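Local coordinates for acyl-CoA synthetase (AMP-forming)/AMP-acid ligase II-like protein (Dyadobacter fermentans, PDB 4GS5) that probably acts as an AMP-forming acyl-CoA ligase, activating a carboxylic acid, possibly a medium-chain fatty acid, with ATP before its transfer to coenzyme A, at residues Thr58-Met68 / Ser221-Thr229; Val147-Ala158 / Ile168-Ser178. One frame throughout, in Å; residues are numbered along the deposited sequence.

Interaction 1: Thr58-Met68 / Ser221-Thr229. With EDO (1,2-ethanediol), chain X.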
ATOM      1  N   THR A  58      -1.670 -18.090 -12.657  1.00 37.71           N
ATOM      2  CA  THR A  58      -1.685 -18.622 -14.014  1.00 42.48           C
ATOM      3  C   THR A  58      -0.655 -17.888 -14.857  1.00 44.08           C
ATOM      4  O   THR A  58      -0.205 -16.788 -14.495  1.00 38.19           O
ATOM      5  CB  THR A  58      -3.076 -18.512 -14.676  1.00 46.98           C
ATOM      6  OG1 THR A  58      -3.376 -17.142 -14.978  1.00 49.62           O
ATOM      7  CG2 THR A  58      -4.153 -19.077 -13.762  1.00 48.70           C
ATOM      8  N   ARG A  59      -0.275 -18.505 -15.968  1.00 40.34           N
ATOM      9  CA  ARG A  59       0.591 -17.854 -16.944  1.00 39.73           C
ATOM     10  C   ARG A  59      -0.056 -16.562 -17.457  1.00 43.92           C
ATOM     11  O   ARG A  59       0.597 -15.514 -17.573  1.00 37.36           O
ATOM     12  CB  ARG A  59       0.870 -18.796 -18.121  1.00 37.73           C
ATOM     13  CG  ARG A  59       1.881 -18.235 -19.082  1.00 37.76           C
ATOM     14  CD  ARG A  59       1.958 -19.005 -20.392  1.00 43.52           C
ATOM     15  NE  ARG A  59       3.149 -18.584 -21.124  1.00 45.32           N
ATOM     16  CZ  ARG A  59       4.367 -19.069 -20.901  1.00 45.72           C
ATOM     17  NH1 ARG A  59       4.552 -20.024 -19.992  1.00 44.32           N
ATOM     18  NH2 ARG A  59       5.399 -18.612 -21.597  1.00 45.69           N
ATOM     19  N   ALA A  60      -1.350 -16.640 -17.747  1.00 47.19           N
ATOM     20  CA  ALA A  60      -2.080 -15.506 -18.296  1.00 46.52           C
ATOM     21  C   ALA A  60      -2.028 -14.292 -17.365  1.00 42.44           C
ATOM     22  O   ALA A  60      -1.900 -13.135 -17.822  1.00 35.61           O
ATOM     23  CB  ALA A  60      -3.530 -15.907 -18.598  1.00 46.04           C
ATOM     24  N   GLN A  61      -2.132 -14.565 -16.064  1.00 43.49           N
ATOM     25  CA  GLN A  61      -2.063 -13.538 -15.020  1.00 42.74           C
ATOM     26  C   GLN A  61      -0.734 -12.806 -15.056  1.00 37.58           C
ATOM     27  O   GLN A  61      -0.679 -11.580 -15.059  1.00 40.17           O
ATOM     28  CB  GLN A  61      -2.183 -14.191 -13.638  1.00 46.24           C
ATOM     29  CG  GLN A  61      -3.586 -14.461 -13.187  1.00 47.39           C
ATOM     30  CD  GLN A  61      -3.643 -14.960 -11.759  1.00 42.06           C
ATOM     31  OE1 GLN A  61      -3.420 -16.134 -11.497  1.00 44.59           O
ATOM     32  NE2 GLN A  61      -3.946 -14.065 -10.828  1.00 39.66           N
ATOM     33  N   LEU A  62       0.341 -13.583 -15.011  1.00 35.89           N
ATOM     34  CA  LEU A  62       1.688 -13.039 -15.016  1.00 37.56           C
ATOM     35  C   LEU A  62       1.960 -12.235 -16.285  1.00 38.45           C
ATOM     36  O   LEU A  62       2.554 -11.156 -16.229  1.00 31.42           O
ATOM     37  CB  LEU A  62       2.712 -14.175 -14.867  1.00 38.73           C
ATOM     38  CG  LEU A  62       2.603 -14.937 -13.535  1.00 39.27           C
ATOM     39  CD1 LEU A  62       3.476 -16.183 -13.508  1.00 36.09           C
ATOM     40  CD2 LEU A  62       2.925 -14.025 -12.353  1.00 37.82           C
ATOM     41  N   ALA A  63       1.534 -12.768 -17.429  1.00 38.62           N
ATOM     42  CA  ALA A  63       1.760 -12.104 -18.707  1.00 37.59           C
ATOM     43  C   ALA A  63       1.009 -10.766 -18.786  1.00 37.13           C
ATOM     44  O   ALA A  63       1.525  -9.786 -19.316  1.00 38.59           O
ATOM     45  CB  ALA A  63       1.359 -13.020 -19.877  1.00 38.63           C
ATOM     46  N   ALA A  64      -0.217 -10.747 -18.279  1.00 35.06           N
ATOM     47  CA  ALA A  64      -1.030  -9.542 -18.280  1.00 37.95           C
ATOM     48  C   ALA A  64      -0.376  -8.476 -17.414  1.00 32.64           C
ATOM     49  O   ALA A  64      -0.292  -7.317 -17.801  1.00 30.45           O
ATOM     50  CB  ALA A  64      -2.430  -9.844 -17.777  1.00 40.15           C
ATOM     51  N   SER A  65       0.116  -8.893 -16.254  1.00 34.47           N
ATOM     52  CA  SER A  65       0.750  -7.994 -15.297  1.00 33.10           C
ATOM     53  C   SER A  65       2.023  -7.352 -15.864  1.00 31.75           C
ATOM     54  O   SER A  65       2.200  -6.134 -15.799  1.00 30.73           O
ATOM     55  CB  SER A  65       1.041  -8.756 -14.003  1.00 34.89           C
ATOM     56  OG  SER A  65       1.636  -7.929 -13.043  1.00 35.84           O
ATOM     57  N   ALA A  66       2.903  -8.186 -16.410  1.00 27.62           N
ATOM     58  CA  ALA A  66       4.089  -7.725 -17.127  1.00 28.18           C
ATOM     59  C   ALA A  66       3.753  -6.743 -18.241  1.00 27.91           C
ATOM     60  O   ALA A  66       4.393  -5.702 -18.351  1.00 29.45           O
ATOM     61  CB  ALA A  66       4.852  -8.923 -17.721  1.00 27.41           C
ATOM     62  N   ALA A  67       2.794  -7.088 -19.099  1.00 27.15           N
ATOM     63  CA  ALA A  67       2.395  -6.168 -20.170  1.00 31.14           C
ATOM     64  C   ALA A  67       1.964  -4.771 -19.679  1.00 32.24           C
ATOM     65  O   ALA A  67       2.272  -3.768 -20.327  1.00 30.30           O
ATOM     66  CB  ALA A  67       1.314  -6.787 -21.075  1.00 32.89           C
HETATM   67  N   MSE A  68       1.276  -4.704 -18.540  1.00 34.16           N
HETATM   68  CA  MSE A  68       0.806  -3.423 -18.000  1.00 32.11           C
HETATM   69  C   MSE A  68       1.975  -2.550 -17.611  1.00 30.83           C
HETATM   70  O   MSE A  68       1.996  -1.348 -17.880  1.00 26.75           O
HETATM   71  CB  MSE A  68      -0.042  -3.636 -16.750  1.00 32.01           C
HETATM   72  CG  MSE A  68      -1.386  -4.281 -17.000  1.00 38.07           C
HETATM   73 SE   MSE A  68      -2.414  -4.226 -15.356  0.45 40.13          SE
HETATM   74  CE  MSE A  68      -1.080  -4.930 -14.132  1.00 50.61           C
ATOM     75  N   SER A 221     -10.759  -5.442 -11.100  1.00 33.39           N
ATOM     76  CA  SER A 221     -10.785  -6.681 -11.856  1.00 42.77           C
ATOM     77  C   SER A 221     -10.046  -6.470 -13.173  1.00 42.69           C
ATOM     78  O   SER A 221      -9.925  -5.340 -13.646  1.00 38.60           O
ATOM     79  CB  SER A 221     -12.224  -7.158 -12.104  1.00 53.47           C
ATOM     80  OG  SER A 221     -12.884  -6.335 -13.051  1.00 59.73           O
ATOM     81  N   GLY A 222      -9.553  -7.565 -13.752  1.00 43.44           N
ATOM     82  CA  GLY A 222      -8.800  -7.532 -14.998  1.00 43.69           C
ATOM     83  C   GLY A 222      -8.246  -8.911 -15.337  1.00 42.26           C
ATOM     84  O   GLY A 222      -8.483  -9.872 -14.606  1.00 41.14           O
ATOM     85  N   ALA A 223      -7.515  -9.017 -16.443  1.00 36.90           N
ATOM     86  CA  ALA A 223      -6.813 -10.253 -16.739  1.00 44.29           C
ATOM     87  C   ALA A 223      -5.926 -10.642 -15.553  1.00 44.79           C
ATOM     88  O   ALA A 223      -5.779 -11.829 -15.265  1.00 40.89           O
ATOM     89  CB  ALA A 223      -6.001 -10.138 -18.018  1.00 42.91           C
ATOM     90  N   VAL A 224      -5.359  -9.667 -14.843  1.00 40.25           N
ATOM     91  CA  VAL A 224      -4.507 -10.031 -13.700  1.00 43.16           C
ATOM     92  C   VAL A 224      -5.260 -10.727 -12.567  1.00 44.26           C
ATOM     93  O   VAL A 224      -4.647 -11.394 -11.736  1.00 51.40           O
ATOM     94  CB  VAL A 224      -3.671  -8.853 -13.129  1.00 40.83           C
ATOM     95  CG1 VAL A 224      -2.604  -8.414 -14.125  1.00 44.21           C
ATOM     96  CG2 VAL A 224      -4.557  -7.691 -12.680  1.00 36.75           C
ATOM     97  N   THR A 225      -6.581 -10.582 -12.535  1.00 40.70           N
ATOM     98  CA  THR A 225      -7.403 -11.289 -11.548  1.00 42.66           C
ATOM     99  C   THR A 225      -8.221 -12.450 -12.122  1.00 44.16           C
ATOM    100  O   THR A 225      -9.145 -12.946 -11.470  1.00 47.25           O
ATOM    101  CB  THR A 225      -8.368 -10.331 -10.809  1.00 39.28           C
ATOM    102  OG1 THR A 225      -9.331  -9.794 -11.733  1.00 37.19           O
ATOM    103  CG2 THR A 225      -7.602  -9.198 -10.137  1.00 38.08           C
ATOM    104  N   ASN A 226      -7.886 -12.887 -13.332  1.00 42.52           N
ATOM    105  CA  ASN A 226      -8.672 -13.906 -14.016  1.00 55.19           C
ATOM    106  C   ASN A 226     -10.119 -13.447 -14.191  1.00 53.94           C
ATOM    107  O   ASN A 226     -11.057 -14.248 -14.158  1.00 53.72           O
ATOM    108  CB  ASN A 226      -8.596 -15.241 -13.263  1.00 64.50           C
ATOM    109  CG  ASN A 226      -7.177 -15.575 -12.820  1.00 66.30           C
ATOM    110  OD1 ASN A 226      -6.244 -15.556 -13.626  1.00 64.16           O
ATOM    111  ND2 ASN A 226      -7.005 -15.855 -11.529  1.00 68.33           N
ATOM    112  N   GLY A 227     -10.277 -12.137 -14.367  1.00 50.73           N
ATOM    113  CA  GLY A 227     -11.570 -11.533 -14.633  1.00 53.79           C
ATOM    114  C   GLY A 227     -12.509 -11.491 -13.441  1.00 53.05           C
ATOM    115  O   GLY A 227     -13.640 -11.026 -13.557  1.00 54.99           O
ATOM    116  N   GLN A 228     -12.047 -11.978 -12.295  1.00 48.85           N
ATOM    117  CA  GLN A 228     -12.856 -11.953 -11.086  1.00 52.82           C
ATOM    118  C   GLN A 228     -12.611 -10.647 -10.344  1.00 50.57           C
ATOM    119  O   GLN A 228     -11.472 -10.184 -10.240  1.00 49.59           O
ATOM    120  CB  GLN A 228     -12.528 -13.140 -10.187  1.00 59.73           C
ATOM    121  CG  GLN A 228     -13.202 -14.438 -10.590  1.00 69.42           C
ATOM    122  CD  GLN A 228     -13.348 -15.375  -9.411  1.00 80.53           C
ATOM    123  OE1 GLN A 228     -12.703 -15.188  -8.377  1.00 82.22           O
ATOM    124  NE2 GLN A 228     -14.201 -16.384  -9.554  1.00 88.83           N
ATOM    125  N   THR A 229     -13.669 -10.035  -9.833  1.00 49.28           N
ATOM    126  CA  THR A 229     -13.481  -8.754  -9.168  1.00 51.32           C
ATOM    127  C   THR A 229     -13.007  -8.979  -7.735  1.00 46.34           C
ATOM    128  O   THR A 229     -13.485  -9.874  -7.037  1.00 45.88           O
ATOM    129  CB  THR A 229     -14.740  -7.863  -9.212  1.00 56.23           C
ATOM    130  OG1 THR A 229     -15.603  -8.198  -8.125  1.00 67.02           O
ATOM    131  CG2 THR A 229     -15.481  -8.046 -10.530  1.00 51.54           C
TER
HETATM  132  C1  EDO X 423      -1.752  -3.119 -21.685  1.00 54.42           C
HETATM  133  O1  EDO X 423      -0.393  -3.157 -22.126  1.00 57.32           O
HETATM  134  C2  EDO X 423      -1.868  -3.970 -20.430  1.00 53.13           C
HETATM  135  O2  EDO X 423      -3.221  -3.977 -19.950  1.00 53.82           O
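The capping box that starts helix 59-72 also holds the loop 221-229, because Gln61, its second member, reaches across to the carbonyl of Val224. Within the box Thr58 OG1 accepts from Gln61 N at 3.1 Å, and Gln61 OE1 accepts in return from Thr58 N at 2.9 Å. The other end of the same amide turns toward the loop: Gln61 NE2 donates to Val224 O at 2.9 Å, the bond nearly straight (172° at the hydrogen) and its acceptor almost in the plane of the glutamine amide. Both ends of the amide are thus engaged, and its rotation is fixed. Beyond CG, which lies beside the backbone N (chi1 -83°), the chain runs extended, and this carries the amide out from the helix. The carboxamide of Asn226 lies against the Gln61 side chain, the two amide planes 68° apart and Asn226 ND2 3.5 Å from Gln61 CD. Asn226 and Gly227 form the centre of a type I' turn from Thr225 to Gln228, which presents the Asn226 carboxamide to Gln61. With a leucine in place of Gln61, Val224 O and Thr58 N would probably both lose a partner, and Asn226 would be left against a purely apolar branch. One turn further along the helix the contact becomes apolar: Ala64 CB meets Ala223 CB at 3.6 Å, and Val224 CG1 sits 3.7 Å from Ser65 CB. A turn later the bent end of selenomethionine Met68 brings CE within 3.8 Å of Val224 CG1. The helix rests its other side on helix 90-102, through Ala66 on Val97 and Leu62 on Met94, and Leu62 also meets Phe41 of strand 40-46; the loop itself links strand 217-221 to strand 230-238.

Interaction 2: Val147-Ala158 / Ile168-Ser178; sequences VDRLGKVLLGGA and ISDLAMPVYQS
Val153 and Leu155 are bonded through both their N-H and C=O groups to the parallel strand 175-180 and to Pro174 just before it: Val153 N to Pro174 O, Tyr176 N to Val153 O, Leu155 N to Tyr176 O and Ser178 N to Leu155 O, all at 2.8 to 3.0 Å. On the face carrying Val153 and Leu155, Leu155 CD1 meets Ile168 CD1 tip to tip at 3.8 Å. The chain of selenomethionine Met173 bends at its last torsion (chi3 65°), which brings CE against both Val147 CG2 and Val153 CG2, with SE beside Leu150 CB. Beside Tyr176, whose side chain shares a face with Leu154, Lys152 CD lies 4.1 Å from Tyr176 CE2, and a water bridges Lys152 NZ and Tyr176 OH; the ammonium also bonds Leu73 O. The strands belong to a beta-alpha-beta unit crossing over through helix 162-169, in the large N-terminal domain of the AMP-forming ligase fold, which holds the nucleotide in relatives. Past the paired strands, Gln177 NE2 grips the Gly156-Ala158 loop by two carbonyls, Gly156 O at 3.1 Å and Ala158 O at 2.8 Å, approaching each from above its plane, while Gln177 OE1 accepts from Val160 N. In relatives, this glycine-rich loop and the segment beginning near Ser178 border the adenylate pocket. Further out, the Asn194 amide binds Met173 O, Val175 N and Ile168 O, and strand 126-129 flanks strand 153-155 on its other edge.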
ATOM      1  N   VAL A 147      22.836   7.256  -7.280  1.00 37.27           N
ATOM      2  CA  VAL A 147      21.412   6.909  -7.220  1.00 33.83           C
ATOM      3  C   VAL A 147      20.698   7.075  -8.576  1.00 33.39           C
ATOM      4  O   VAL A 147      19.766   6.328  -8.895  1.00 30.58           O
ATOM      5  CB  VAL A 147      20.672   7.700  -6.125  1.00 33.77           C
ATOM      6  CG1 VAL A 147      20.651   9.184  -6.455  1.00 35.55           C
ATOM      7  CG2 VAL A 147      19.257   7.164  -5.944  1.00 34.08           C
ATOM      8  N   ASP A 148      21.139   8.037  -9.379  1.00 30.26           N
ATOM      9  CA  ASP A 148      20.499   8.260 -10.673  1.00 34.58           C
ATOM     10  C   ASP A 148      20.819   7.162 -11.713  1.00 37.38           C
ATOM     11  O   ASP A 148      20.083   6.990 -12.684  1.00 32.49           O
ATOM     12  CB  ASP A 148      20.769   9.679 -11.187  1.00 35.94           C
ATOM     13  CG  ASP A 148      19.955  10.729 -10.429  1.00 42.78           C
ATOM     14  OD1 ASP A 148      19.012  10.348  -9.702  1.00 46.57           O
ATOM     15  OD2 ASP A 148      20.237  11.932 -10.557  1.00 45.67           O
ATOM     16  N   ARG A 149      21.879   6.392 -11.479  1.00 34.91           N
ATOM     17  CA  ARG A 149      22.205   5.264 -12.344  0.52 34.60           C
ATOM     18  C   ARG A 149      21.108   4.192 -12.317  1.00 32.77           C
ATOM     19  O   ARG A 149      21.129   3.240 -13.101  1.00 35.44           O
ATOM     20  CB  ARG A 149      23.555   4.662 -11.960  0.52 37.22           C
ATOM     21  CG  ARG A 149      24.759   5.242 -12.710  0.52 41.82           C
ATOM     22  CD  ARG A 149      24.985   6.716 -12.417  0.52 43.77           C
ATOM     23  NE  ARG A 149      26.391   7.092 -12.580  0.52 46.27           N
ATOM     24  CZ  ARG A 149      27.022   7.963 -11.799  0.52 43.92           C
ATOM     25  NH1 ARG A 149      28.300   8.246 -12.005  0.52 50.28           N
ATOM     26  NH2 ARG A 149      26.374   8.554 -10.809  0.52 44.93           N
ATOM     27  N   LEU A 150      20.155   4.335 -11.401  1.00 27.59           N
ATOM     28  CA  LEU A 150      18.991   3.443 -11.380  1.00 27.70           C
ATOM     29  C   LEU A 150      18.059   3.683 -12.579  1.00 31.67           C
ATOM     30  O   LEU A 150      17.266   2.801 -12.932  1.00 27.78           O
ATOM     31  CB  LEU A 150      18.210   3.584 -10.077  1.00 27.41           C
ATOM     32  CG  LEU A 150      18.942   3.185  -8.788  1.00 28.33           C
ATOM     33  CD1 LEU A 150      18.108   3.549  -7.559  1.00 29.15           C
ATOM     34  CD2 LEU A 150      19.279   1.701  -8.781  1.00 29.70           C
ATOM     35  N   GLY A 151      18.160   4.862 -13.204  1.00 27.88           N
ATOM     36  CA  GLY A 151      17.318   5.202 -14.354  1.00 29.28           C
ATOM     37  C   GLY A 151      15.902   5.633 -13.980  1.00 31.39           C
ATOM     38  O   GLY A 151      15.526   6.812 -14.084  1.00 26.86           O
ATOM     39  N   LYS A 152      15.092   4.672 -13.558  1.00 26.59           N
ATOM     40  CA  LYS A 152      13.737   4.983 -13.108  1.00 25.24           C
ATOM     41  C   LYS A 152      13.315   3.931 -12.091  1.00 25.29           C
ATOM     42  O   LYS A 152      13.582   2.743 -12.282  1.00 23.38           O
ATOM     43  CB  LYS A 152      12.783   5.137 -14.309  1.00 32.20           C
ATOM     44  CG  LYS A 152      11.646   4.176 -14.435  1.00 35.66           C
ATOM     45  CD  LYS A 152      10.556   4.672 -15.437  1.00 22.18           C
ATOM     46  CE  LYS A 152      11.102   5.475 -16.593  1.00 26.12           C
ATOM     47  NZ  LYS A 152      10.052   5.610 -17.670  1.00 31.32           N
ATOM     48  N   VAL A 153      12.728   4.373 -10.982  1.00 24.44           N
ATOM     49  CA  VAL A 153      12.521   3.491  -9.835  1.00 24.18           C
ATOM     50  C   VAL A 153      11.043   3.239  -9.550  1.00 29.74           C
ATOM     51  O   VAL A 153      10.239   4.186  -9.447  1.00 26.57           O
ATOM     52  CB  VAL A 153      13.150   4.097  -8.568  1.00 26.43           C
ATOM     53  CG1 VAL A 153      12.879   3.207  -7.362  1.00 23.71           C
ATOM     54  CG2 VAL A 153      14.642   4.307  -8.756  1.00 23.91           C
ATOM     55  N   LEU A 154      10.677   1.968  -9.452  1.00 26.21           N
ATOM     56  CA  LEU A 154       9.356   1.605  -8.962  1.00 21.73           C
ATOM     57  C   LEU A 154       9.476   1.064  -7.535  1.00 26.04           C
ATOM     58  O   LEU A 154      10.178   0.069  -7.291  1.00 23.58           O
ATOM     59  CB  LEU A 154       8.712   0.569  -9.878  1.00 22.72           C
ATOM     60  CG  LEU A 154       7.351   0.080  -9.391  1.00 26.41           C
ATOM     61  CD1 LEU A 154       6.345   1.200  -9.415  1.00 20.73           C
ATOM     62  CD2 LEU A 154       6.870  -1.083 -10.222  1.00 32.16           C
ATOM     63  N   LEU A 155       8.820   1.739  -6.590  1.00 22.08           N
ATOM     64  CA  LEU A 155       8.834   1.306  -5.206  1.00 22.40           C
ATOM     65  C   LEU A 155       7.618   0.455  -4.867  1.00 27.08           C
ATOM     66  O   LEU A 155       6.512   0.777  -5.280  1.00 22.07           O
ATOM     67  CB  LEU A 155       8.888   2.528  -4.271  1.00 22.97           C
ATOM     68  CG  LEU A 155      10.147   3.403  -4.368  1.00 23.33           C
ATOM     69  CD1 LEU A 155      10.061   4.612  -3.445  1.00 21.53           C
ATOM     70  CD2 LEU A 155      11.395   2.570  -4.041  1.00 24.24           C
ATOM     71  N   GLY A 156       7.836  -0.634  -4.123  1.00 29.17           N
ATOM     72  CA  GLY A 156       6.757  -1.427  -3.547  1.00 31.83           C
ATOM     73  C   GLY A 156       6.588  -1.111  -2.058  1.00 31.56           C
ATOM     74  O   GLY A 156       6.843   0.025  -1.647  1.00 36.00           O
ATOM     75  N   GLY A 157       6.137  -2.080  -1.257  1.00 30.79           N
ATOM     76  CA  GLY A 157       6.028  -1.901   0.198  1.00 33.63           C
ATOM     77  C   GLY A 157       5.110  -0.755   0.654  1.00 33.17           C
ATOM     78  O   GLY A 157       4.309  -0.250  -0.138  1.00 31.96           O
ATOM     79  N   ALA A 158       5.219  -0.344   1.922  1.00 36.15           N
ATOM     80  CA  ALA A 158       4.310   0.659   2.493  1.00 37.15           C
ATOM     81  C   ALA A 158       4.578   2.037   1.878  1.00 40.30           C
ATOM     82  O   ALA A 158       5.695   2.296   1.423  1.00 38.39           O
ATOM     83  CB  ALA A 158       4.428   0.709   4.041  1.00 34.05           C
ATOM     84  N   ILE A 168      13.123  12.022  -2.317  1.00 23.52           N
ATOM     85  CA  ILE A 168      12.708  11.614  -3.650  1.00 23.78           C
ATOM     86  C   ILE A 168      12.284  12.822  -4.478  1.00 27.66           C
ATOM     87  O   ILE A 168      12.585  12.886  -5.669  1.00 26.24           O
ATOM     88  CB  ILE A 168      11.589  10.575  -3.594  1.00 24.04           C
ATOM     89  CG1 ILE A 168      12.156   9.234  -3.116  1.00 28.37           C
ATOM     90  CG2 ILE A 168      10.939  10.418  -4.967  1.00 23.48           C
ATOM     91  CD1 ILE A 168      11.108   8.234  -2.689  1.00 24.11           C
ATOM     92  N   SER A 169      11.619  13.789  -3.839  1.00 27.07           N
ATOM     93  CA  SER A 169      11.179  15.009  -4.512  1.00 33.02           C
ATOM     94  C   SER A 169      12.329  15.761  -5.149  1.00 34.24           C
ATOM     95  O   SER A 169      12.137  16.500  -6.109  1.00 31.75           O
ATOM     96  CB  SER A 169      10.482  15.964  -3.537  1.00 39.70           C
ATOM     97  OG  SER A 169       9.217  15.459  -3.163  1.00 50.38           O
ATOM     98  N   ASP A 170      13.523  15.599  -4.597  1.00 32.15           N
ATOM     99  CA  ASP A 170      14.672  16.319  -5.122  1.00 35.39           C
ATOM    100  C   ASP A 170      15.540  15.553  -6.122  1.00 32.90           C
ATOM    101  O   ASP A 170      16.560  16.079  -6.582  1.00 30.74           O
ATOM    102  CB  ASP A 170      15.527  16.875  -3.987  1.00 43.21           C
ATOM    103  CG  ASP A 170      15.492  18.378  -3.950  1.00 62.81           C
ATOM    104  OD1 ASP A 170      16.360  19.014  -4.592  1.00 66.71           O
ATOM    105  OD2 ASP A 170      14.568  18.926  -3.307  1.00 72.61           O
ATOM    106  N   LEU A 171      15.137  14.329  -6.459  1.00 29.52           N
ATOM    107  CA  LEU A 171      15.877  13.518  -7.422  1.00 29.10           C
ATOM    108  C   LEU A 171      15.445  13.835  -8.849  1.00 28.26           C
ATOM    109  O   LEU A 171      14.266  13.831  -9.152  1.00 29.84           O
ATOM    110  CB  LEU A 171      15.674  12.024  -7.149  1.00 30.66           C
ATOM    111  CG  LEU A 171      16.170  11.468  -5.816  1.00 31.53           C
ATOM    112  CD1 LEU A 171      15.804   9.976  -5.684  1.00 28.93           C
ATOM    113  CD2 LEU A 171      17.667  11.671  -5.701  1.00 36.19           C
ATOM    114  N   ALA A 172      16.416  14.098  -9.717  1.00 29.99           N
ATOM    115  CA  ALA A 172      16.168  14.270 -11.141  1.00 32.89           C
ATOM    116  C   ALA A 172      16.020  12.920 -11.834  1.00 34.38           C
ATOM    117  O   ALA A 172      16.772  12.599 -12.769  1.00 38.66           O
ATOM    118  CB  ALA A 172      17.309  15.082 -11.776  1.00 35.76           C
HETATM  119  N   MSE A 173      15.048  12.139 -11.370  1.00 29.30           N
HETATM  120  CA  MSE A 173      14.829  10.774 -11.843  1.00 27.49           C
HETATM  121  C   MSE A 173      13.407  10.344 -11.513  1.00 24.68           C
HETATM  122  O   MSE A 173      12.973  10.507 -10.377  1.00 28.37           O
HETATM  123  CB  MSE A 173      15.798   9.816 -11.142  1.00 24.19           C
HETATM  124  CG  MSE A 173      15.412   8.368 -11.321  1.00 25.57           C
HETATM  125 SE   MSE A 173      16.728   7.102 -10.647  0.56 33.14          SE
HETATM  126  CE  MSE A 173      16.583   7.561  -8.756  1.00 27.32           C
ATOM    127  N   PRO A 174      12.689   9.758 -12.486  1.00 27.13           N
ATOM    128  CA  PRO A 174      11.303   9.341 -12.249  1.00 27.35           C
ATOM    129  C   PRO A 174      11.197   8.259 -11.183  1.00 27.57           C
ATOM    130  O   PRO A 174      11.811   7.209 -11.343  1.00 26.49           O
ATOM    131  CB  PRO A 174      10.852   8.771 -13.609  1.00 28.60           C
ATOM    132  CG  PRO A 174      11.859   9.195 -14.584  1.00 29.77           C
ATOM    133  CD  PRO A 174      13.135   9.458 -13.859  1.00 26.70           C
ATOM    134  N   VAL A 175      10.423   8.516 -10.125  1.00 21.79           N
ATOM    135  CA  VAL A 175      10.174   7.536  -9.077  1.00 22.44           C
ATOM    136  C   VAL A 175       8.660   7.371  -8.872  1.00 26.64           C
ATOM    137  O   VAL A 175       7.917   8.367  -8.781  1.00 22.70           O
ATOM    138  CB  VAL A 175      10.826   7.976  -7.747  1.00 20.94           C
ATOM    139  CG1 VAL A 175      10.578   6.956  -6.678  1.00 22.07           C
ATOM    140  CG2 VAL A 175      12.341   8.183  -7.928  1.00 19.74           C
ATOM    141  N   TYR A 176       8.211   6.118  -8.815  1.00 22.00           N
ATOM    142  CA  TYR A 176       6.797   5.792  -8.697  1.00 24.48           C
ATOM    143  C   TYR A 176       6.628   4.849  -7.535  1.00 22.28           C
ATOM    144  O   TYR A 176       7.604   4.231  -7.108  1.00 24.26           O
ATOM    145  CB  TYR A 176       6.297   5.088  -9.963  1.00 21.04           C
ATOM    146  CG  TYR A 176       6.460   5.910 -11.205  1.00 24.20           C
ATOM    147  CD1 TYR A 176       5.457   6.784 -11.624  1.00 24.48           C
ATOM    148  CD2 TYR A 176       7.618   5.819 -11.966  1.00 24.37           C
ATOM    149  CE1 TYR A 176       5.611   7.544 -12.774  1.00 30.09           C
ATOM    150  CE2 TYR A 176       7.777   6.567 -13.105  1.00 29.84           C
ATOM    151  CZ  TYR A 176       6.777   7.422 -13.510  1.00 32.27           C
ATOM    152  OH  TYR A 176       6.956   8.163 -14.650  1.00 35.56           O
ATOM    153  N   GLN A 177       5.406   4.747  -7.017  1.00 18.38           N
ATOM    154  CA  GLN A 177       5.094   3.745  -6.004  1.00 16.55           C
ATOM    155  C   GLN A 177       3.854   2.960  -6.424  1.00 23.58           C
ATOM    156  O   GLN A 177       2.891   3.542  -6.918  1.00 21.94           O
ATOM    157  CB  GLN A 177       4.910   4.362  -4.600  1.00 18.61           C
ATOM    158  CG  GLN A 177       4.746   3.279  -3.505  1.00 21.78           C
ATOM    159  CD  GLN A 177       5.092   3.768  -2.108  1.00 34.17           C
ATOM    160  OE1 GLN A 177       4.931   4.940  -1.796  1.00 33.56           O
ATOM    161  NE2 GLN A 177       5.597   2.864  -1.269  1.00 38.47           N
ATOM    162  N   SER A 178       3.900   1.642  -6.244  1.00 21.65           N
ATOM    163  CA  SER A 178       2.812   0.745  -6.645  1.00 23.61           C
ATOM    164  C   SER A 178       1.677   0.715  -5.631  1.00 22.76           C
ATOM    165  O   SER A 178       1.899   0.866  -4.423  1.00 22.72           O
ATOM    166  CB  SER A 178       3.335  -0.693  -6.743  1.00 27.67           C
ATOM    167  OG  SER A 178       4.327  -0.797  -7.742  1.00 36.93           O
TER
HETATM  168  O   HOH W   1      19.168  13.761  -9.047  1.00 41.00           O
HETATM  169  O   HOH W   2       7.531   6.517 -16.931  1.00 32.71           O

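Overall arrangement
Along the chain both segments of interaction 2 fall between the two segments of interaction 1: 58-68 comes first, then 147-158 and 168-178, and last 221-229. Their centres lie 25 Å apart and their nearest atoms about 9 Å, so they do not touch. The region around strand 187-192 connects them, since Gln61 and Ser65 of interaction 1 rest on Val185 and Ser186, while Leu154 and Ser178 of interaction 2 meet His187 and Leu190. Interaction 2 pairs neighbouring parallel strands from nearby parts of the sequence, whereas interaction 1 sets the start of helix 59-72 against a distant loop, bringing together parts of the chain more than 150 residues apart.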